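Local coordinates for protein possible glutathione S-transferase (Rhodopseudomonas palustris, PDB 3M8N) that probably acts as a glutathione transferase, joining the thiol of glutathione to electrophilic substrates, at residues S12-S15 / Y16-R19; E144-L147 / K148-Y152. All blocks are in the same frame, centred on the assembly; numbering follows the deposited sequence.

Interaction 1: residues S12-S15 / Y16-R19; sequences SGNS and YKVR
Lys17 reaches back along the first turn of helix 13-24 to Asn14, and the two side chains run alongside each other in the same direction. Its CG lies beside the backbone N (chi1 -74°), which lays the aliphatic chain over the start of the helix, with Lys17 CD 3.3 Å from Gly13 O. Lys17 NZ then donates to Asn14 OD1 at 3.2 Å, nearly in line with the amide C=O. The same ammonium forms a salt bridge with Glu100, while Asn14 ND2 donates to Glu105, so both polar ends also bind helix 87-117. Shortening Lys17 to an alanine is likely to cost Glu100 this countercharge and Asn14 OD1 its ammonium donor.

The tight part is the backbone side: Tyr16 N bonds to Ser12 O at 2.9 Å, and Arg19 N meets Ser15 O at 3.1 Å, nearly straight at 174°. Arg19 folds back until its NH2 is 3.6 Å from Ser15 CB, its NE held by Ser8 of strand 4-8. The looser end is the partly exposed N-cap, where Ser12 OG accepts only a weak, 3.4 Å bond from Ser15 N.

This is the first helix of the thioredoxin-like beta-alpha-beta unit, and the chemistry of the contact implies that a buried lysine, its charge probably balanced by Glu100 and its position steadied by an amide, ties the N-terminal domain to the helical one.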
ATOM      1  N   SER A  12     -18.197  -2.531  -0.931  1.00 30.17           N
ATOM      2  CA  SER A  12     -16.806  -2.250  -1.231  1.00 28.34           C
ATOM      3  C   SER A  12     -15.792  -3.138  -0.468  1.00 27.82           C
ATOM      4  O   SER A  12     -15.884  -3.267   0.766  1.00 28.36           O
ATOM      5  CB  SER A  12     -16.575  -0.815  -0.873  1.00 28.25           C
ATOM      6  OG  SER A  12     -15.232  -0.568  -0.819  1.00 29.52           O
ATOM      7  N   GLY A  13     -14.815  -3.731  -1.162  1.00 25.42           N
ATOM      8  CA  GLY A  13     -13.847  -4.604  -0.526  1.00 24.57           C
ATOM      9  C   GLY A  13     -12.905  -3.870   0.405  1.00 24.21           C
ATOM     10  O   GLY A  13     -12.531  -4.383   1.427  1.00 24.16           O
ATOM     11  N   ASN A  14     -12.506  -2.657   0.053  1.00 23.31           N
ATOM     12  CA  ASN A  14     -11.704  -1.852   0.959  1.00 23.08           C
ATOM     13  C   ASN A  14     -12.372  -1.494   2.240  1.00 22.33           C
ATOM     14  O   ASN A  14     -11.702  -1.485   3.273  1.00 21.80           O
ATOM     15  CB  ASN A  14     -11.211  -0.580   0.280  1.00 23.41           C
ATOM     16  CG  ASN A  14     -10.118  -0.852  -0.692  1.00 24.51           C
ATOM     17  OD1 ASN A  14      -9.301  -1.698  -0.467  1.00 25.89           O
ATOM     18  ND2 ASN A  14     -10.121  -0.156  -1.804  1.00 28.62           N
ATOM     19  N   SER A  15     -13.671  -1.194   2.159  1.00 21.15           N
ATOM     20  CA  SER A  15     -14.428  -0.819   3.294  1.00 22.04           C
ATOM     21  C   SER A  15     -14.632  -2.034   4.156  1.00 22.80           C
ATOM     22  O   SER A  15     -14.583  -1.924   5.388  1.00 24.09           O
ATOM     23  CB  SER A  15     -15.806  -0.300   2.921  1.00 22.56           C
ATOM     24  OG  SER A  15     -15.839   1.051   2.522  1.00 22.82           O
ATOM     25  N   TYR A  16     -14.909  -3.173   3.535  1.00 22.49           N
ATOM     26  CA  TYR A  16     -15.101  -4.375   4.295  1.00 22.33           C
ATOM     27  C   TYR A  16     -13.871  -4.788   5.089  1.00 22.61           C
ATOM     28  O   TYR A  16     -14.005  -5.284   6.177  1.00 24.08           O
ATOM     29  CB  TYR A  16     -15.543  -5.510   3.399  1.00 22.70           C
ATOM     30  CG  TYR A  16     -15.440  -6.918   4.029  1.00 21.94           C
ATOM     31  CD1 TYR A  16     -16.162  -7.251   5.156  1.00 21.99           C
ATOM     32  CD2 TYR A  16     -14.635  -7.910   3.454  1.00 20.60           C
ATOM     33  CE1 TYR A  16     -16.066  -8.550   5.726  1.00 22.11           C
ATOM     34  CE2 TYR A  16     -14.539  -9.199   4.026  1.00 22.71           C
ATOM     35  CZ  TYR A  16     -15.267  -9.501   5.150  1.00 22.12           C
ATOM     36  OH  TYR A  16     -15.216 -10.743   5.689  1.00 23.95           O
ATOM     37  N   LYS A  17     -12.663  -4.606   4.559  1.00 22.87           N
ATOM     38  CA  LYS A  17     -11.427  -4.792   5.356  1.00 22.58           C
ATOM     39  C   LYS A  17     -11.471  -4.105   6.729  1.00 21.67           C
ATOM     40  O   LYS A  17     -11.143  -4.705   7.740  1.00 21.96           O
ATOM     41  CB  LYS A  17     -10.194  -4.304   4.595  1.00 22.13           C
ATOM     42  CG  LYS A  17      -9.767  -5.185   3.508  1.00 23.15           C
ATOM     43  CD  LYS A  17      -9.369  -4.381   2.299  1.00 22.67           C
ATOM     44  CE  LYS A  17      -8.107  -3.815   2.496  1.00 25.28           C
ATOM     45  NZ  LYS A  17      -7.512  -3.802   1.132  1.00 26.97           N
ATOM     46  N   VAL A  18     -11.865  -2.841   6.745  1.00 21.36           N
ATOM     47  CA  VAL A  18     -11.880  -2.067   7.931  1.00 20.56           C
ATOM     48  C   VAL A  18     -12.990  -2.527   8.852  1.00 21.04           C
ATOM     49  O   VAL A  18     -12.785  -2.643  10.033  1.00 21.30           O
ATOM     50  CB  VAL A  18     -12.072  -0.618   7.632  1.00 19.78           C
ATOM     51  CG1 VAL A  18     -12.088   0.059   8.899  1.00 20.36           C
ATOM     52  CG2 VAL A  18     -10.933  -0.063   6.723  1.00 19.36           C
ATOM     53  N   ARG A  19     -14.169  -2.781   8.326  1.00 20.67           N
ATOM     54  CA  ARG A  19     -15.220  -3.417   9.146  1.00 20.90           C
ATOM     55  C   ARG A  19     -14.816  -4.754   9.770  1.00 20.89           C
ATOM     56  O   ARG A  19     -15.178  -5.041  10.866  1.00 21.78           O
ATOM     57  CB  ARG A  19     -16.429  -3.659   8.312  1.00 20.37           C
ATOM     58  CG  ARG A  19     -17.341  -2.456   7.985  1.00 21.06           C
ATOM     59  CD  ARG A  19     -18.622  -3.067   7.347  1.00 25.15           C
ATOM     60  NE  ARG A  19     -18.617  -2.591   6.015  1.00 33.08           N
ATOM     61  CZ  ARG A  19     -18.622  -3.225   4.872  1.00 27.61           C
ATOM     62  NH1 ARG A  19     -18.787  -4.507   4.736  1.00 27.04           N
ATOM     63  NH2 ARG A  19     -18.500  -2.441   3.829  1.00 29.76           N
TER

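Interaction 2: residues E144-L147 / K148-Y152; sequences ENHL and KTNDY
His146 carries its ring anti to the backbone N (chi1 -174°), while Asn150 turns CG beside its own N (chi1 -69°), and the two torsions bring the amide over one face of the imidazole. Asn150 ND2 sits 3.2 Å above the plane of the His146 ring, nearer the ring's margin than its centre, with ring and amide planes 23° apart. One of its hydrogens goes to His146 O, Asn150 ND2 to O 2.9 Å, the acceptor lying close to the amide plane. Asn150 CB adds a CH-pi contact, 4.3 Å from the centroid of the His146 ring. Thr149 N makes a weak second bond to the same carbonyl, so His146 O, near the end of helix 129-146, is gripped by the loop that follows it in the all-helical GST C-terminal domain. Trp96 and Phe153 also meet the imidazole ring.

Leu147 CD2 packs 3.6 Å from Asn150 O, while the leucine side chain also packs on Ala184 and Trp188 of helix 183-193. Lys148, which is exposed, bends across Glu144: Lys148 CE lies 3.7 Å from Glu144 CG, but Lys148 NZ stays 4.1 Å from Glu144 OE2, too far for a salt bridge. The glutamate carboxylate instead accepts from the backbone N atoms of Ala184 and Val185, near the start of helix 183-193.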
ATOM      1  N   GLU A 144       0.071 -18.344  -2.727  1.00 33.30           N
ATOM      2  CA  GLU A 144       0.160 -19.796  -2.651  1.00 34.15           C
ATOM      3  C   GLU A 144       1.543 -20.218  -2.237  1.00 34.08           C
ATOM      4  O   GLU A 144       1.705 -20.984  -1.297  1.00 34.17           O
ATOM      5  CB  GLU A 144      -0.108 -20.394  -4.018  1.00 35.04           C
ATOM      6  CG  GLU A 144      -0.223 -21.878  -3.991  1.00 36.92           C
ATOM      7  CD  GLU A 144      -1.472 -22.318  -3.299  1.00 40.71           C
ATOM      8  OE1 GLU A 144      -2.306 -21.468  -3.005  1.00 42.86           O
ATOM      9  OE2 GLU A 144      -1.653 -23.520  -3.052  1.00 45.91           O
ATOM     10  N   ASN A 145       2.544 -19.738  -2.944  1.00 34.04           N
ATOM     11  CA  ASN A 145       3.876 -20.195  -2.642  1.00 35.78           C
ATOM     12  C   ASN A 145       4.305 -19.944  -1.187  1.00 34.71           C
ATOM     13  O   ASN A 145       5.032 -20.757  -0.572  1.00 34.66           O
ATOM     14  CB  ASN A 145       4.862 -19.750  -3.745  1.00 37.18           C
ATOM     15  CG  ASN A 145       6.265 -19.363  -3.213  1.00 44.20           C
ATOM     16  OD1 ASN A 145       6.462 -18.239  -2.654  1.00 54.13           O
ATOM     17  ND2 ASN A 145       7.265 -20.244  -3.439  1.00 46.82           N
ATOM     18  N   HIS A 146       3.813 -18.836  -0.624  1.00 33.70           N
ATOM     19  CA  HIS A 146       4.157 -18.410   0.729  1.00 31.54           C
ATOM     20  C   HIS A 146       3.415 -19.206   1.774  1.00 31.17           C
ATOM     21  O   HIS A 146       3.947 -19.546   2.811  1.00 30.82           O
ATOM     22  CB  HIS A 146       3.841 -16.908   0.889  1.00 31.75           C
ATOM     23  CG  HIS A 146       4.286 -16.358   2.187  1.00 27.43           C
ATOM     24  ND1 HIS A 146       3.410 -16.044   3.202  1.00 27.39           N
ATOM     25  CD2 HIS A 146       5.523 -16.125   2.666  1.00 24.63           C
ATOM     26  CE1 HIS A 146       4.087 -15.640   4.253  1.00 23.04           C
ATOM     27  NE2 HIS A 146       5.371 -15.684   3.957  1.00 26.27           N
ATOM     28  N   LEU A 147       2.165 -19.494   1.464  1.00 30.91           N
ATOM     29  CA  LEU A 147       1.283 -20.181   2.322  1.00 31.79           C
ATOM     30  C   LEU A 147       1.599 -21.663   2.352  1.00 34.45           C
ATOM     31  O   LEU A 147       0.934 -22.426   3.053  1.00 35.22           O
ATOM     32  CB  LEU A 147      -0.155 -19.961   1.860  1.00 30.68           C
ATOM     33  CG  LEU A 147      -0.699 -18.579   2.222  1.00 29.93           C
ATOM     34  CD1 LEU A 147      -2.015 -18.319   1.505  1.00 26.44           C
ATOM     35  CD2 LEU A 147      -0.859 -18.411   3.735  1.00 27.00           C
ATOM     36  N   LYS A 148       2.612 -22.068   1.594  1.00 36.52           N
ATOM     37  CA  LYS A 148       3.035 -23.434   1.572  1.00 38.15           C
ATOM     38  C   LYS A 148       3.722 -23.708   2.868  1.00 38.67           C
ATOM     39  O   LYS A 148       3.380 -24.637   3.562  1.00 39.77           O
ATOM     40  CB  LYS A 148       3.932 -23.720   0.371  1.00 38.26           C
ATOM     41  CG  LYS A 148       3.108 -24.179  -0.853  1.00 41.90           C
ATOM     42  CD  LYS A 148       3.869 -24.006  -2.163  1.00 46.86           C
ATOM     43  CE  LYS A 148       2.926 -23.710  -3.361  1.00 49.90           C
ATOM     44  NZ  LYS A 148       2.145 -24.861  -3.887  1.00 51.96           N
ATOM     45  N   THR A 149       4.682 -22.895   3.242  1.00 38.88           N
ATOM     46  CA  THR A 149       5.272 -23.141   4.517  1.00 38.05           C
ATOM     47  C   THR A 149       4.834 -22.162   5.617  1.00 37.64           C
ATOM     48  O   THR A 149       5.546 -22.024   6.598  1.00 38.81           O
ATOM     49  CB  THR A 149       6.761 -23.103   4.384  1.00 39.04           C
ATOM     50  OG1 THR A 149       7.124 -21.821   3.909  1.00 40.02           O
ATOM     51  CG2 THR A 149       7.226 -24.134   3.367  1.00 38.28           C
ATOM     52  N   ASN A 150       3.679 -21.503   5.481  1.00 35.50           N
ATOM     53  CA  ASN A 150       3.226 -20.534   6.463  1.00 32.76           C
ATOM     54  C   ASN A 150       1.731 -20.602   6.592  1.00 31.80           C
ATOM     55  O   ASN A 150       1.031 -20.759   5.616  1.00 31.63           O
ATOM     56  CB  ASN A 150       3.638 -19.125   6.020  1.00 32.49           C
ATOM     57  CG  ASN A 150       5.134 -18.902   6.087  1.00 31.76           C
ATOM     58  OD1 ASN A 150       5.698 -18.853   7.151  1.00 34.76           O
ATOM     59  ND2 ASN A 150       5.774 -18.748   4.954  1.00 32.26           N
ATOM     60  N   ASP A 151       1.212 -20.478   7.802  1.00 30.79           N
ATOM     61  CA  ASP A 151      -0.261 -20.463   7.987  1.00 30.30           C
ATOM     62  C   ASP A 151      -0.871 -19.069   7.843  1.00 29.13           C
ATOM     63  O   ASP A 151      -2.045 -18.917   7.527  1.00 27.60           O
ATOM     64  CB  ASP A 151      -0.662 -21.015   9.377  1.00 30.59           C
ATOM     65  CG  ASP A 151      -0.665 -22.562   9.446  1.00 31.51           C
ATOM     66  OD1 ASP A 151      -0.259 -23.198   8.463  1.00 31.25           O
ATOM     67  OD2 ASP A 151      -1.070 -23.119  10.492  1.00 32.45           O
ATOM     68  N   TYR A 152      -0.051 -18.068   8.130  1.00 28.74           N
ATOM     69  CA  TYR A 152      -0.428 -16.646   8.050  1.00 28.84           C
ATOM     70  C   TYR A 152       0.647 -15.863   7.383  1.00 28.29           C
ATOM     71  O   TYR A 152       1.815 -16.283   7.374  1.00 27.86           O
ATOM     72  CB  TYR A 152      -0.649 -16.068   9.447  1.00 29.20           C
ATOM     73  CG  TYR A 152      -1.781 -16.706  10.215  1.00 29.48           C
ATOM     74  CD1 TYR A 152      -3.092 -16.318  10.001  1.00 29.10           C
ATOM     75  CD2 TYR A 152      -1.521 -17.737  11.141  1.00 31.00           C
ATOM     76  CE1 TYR A 152      -4.113 -16.917  10.697  1.00 32.54           C
ATOM     77  CE2 TYR A 152      -2.531 -18.345  11.843  1.00 30.10           C
ATOM     78  CZ  TYR A 152      -3.817 -17.938  11.626  1.00 33.75           C
ATOM     79  OH  TYR A 152      -4.833 -18.532  12.364  1.00 35.49           O
TER

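Overall arrangement
The two contacts sit at contrasting ends of helices and in different domains, their centres about 24 Å apart. Interaction 1 is buried close to the middle of the chain, where the first helix of the thioredoxin-like domain faces both its own sheet and helix 87-117; interaction 2 lies farther out, only partly buried, where helix 129-146 gives way to a loop. Their chemistry follows their place. In 12-19 the lysine is paired with a carboxylate across the domain boundary, whereas in 144-152 the lysine is exposed and merely approaches one. A capping serine opens the former helix; an asparagine side chain donates to a carbonyl near the end of the latter. The second subunit touches only interaction 2, through Pro51 of that subunit against Asn145.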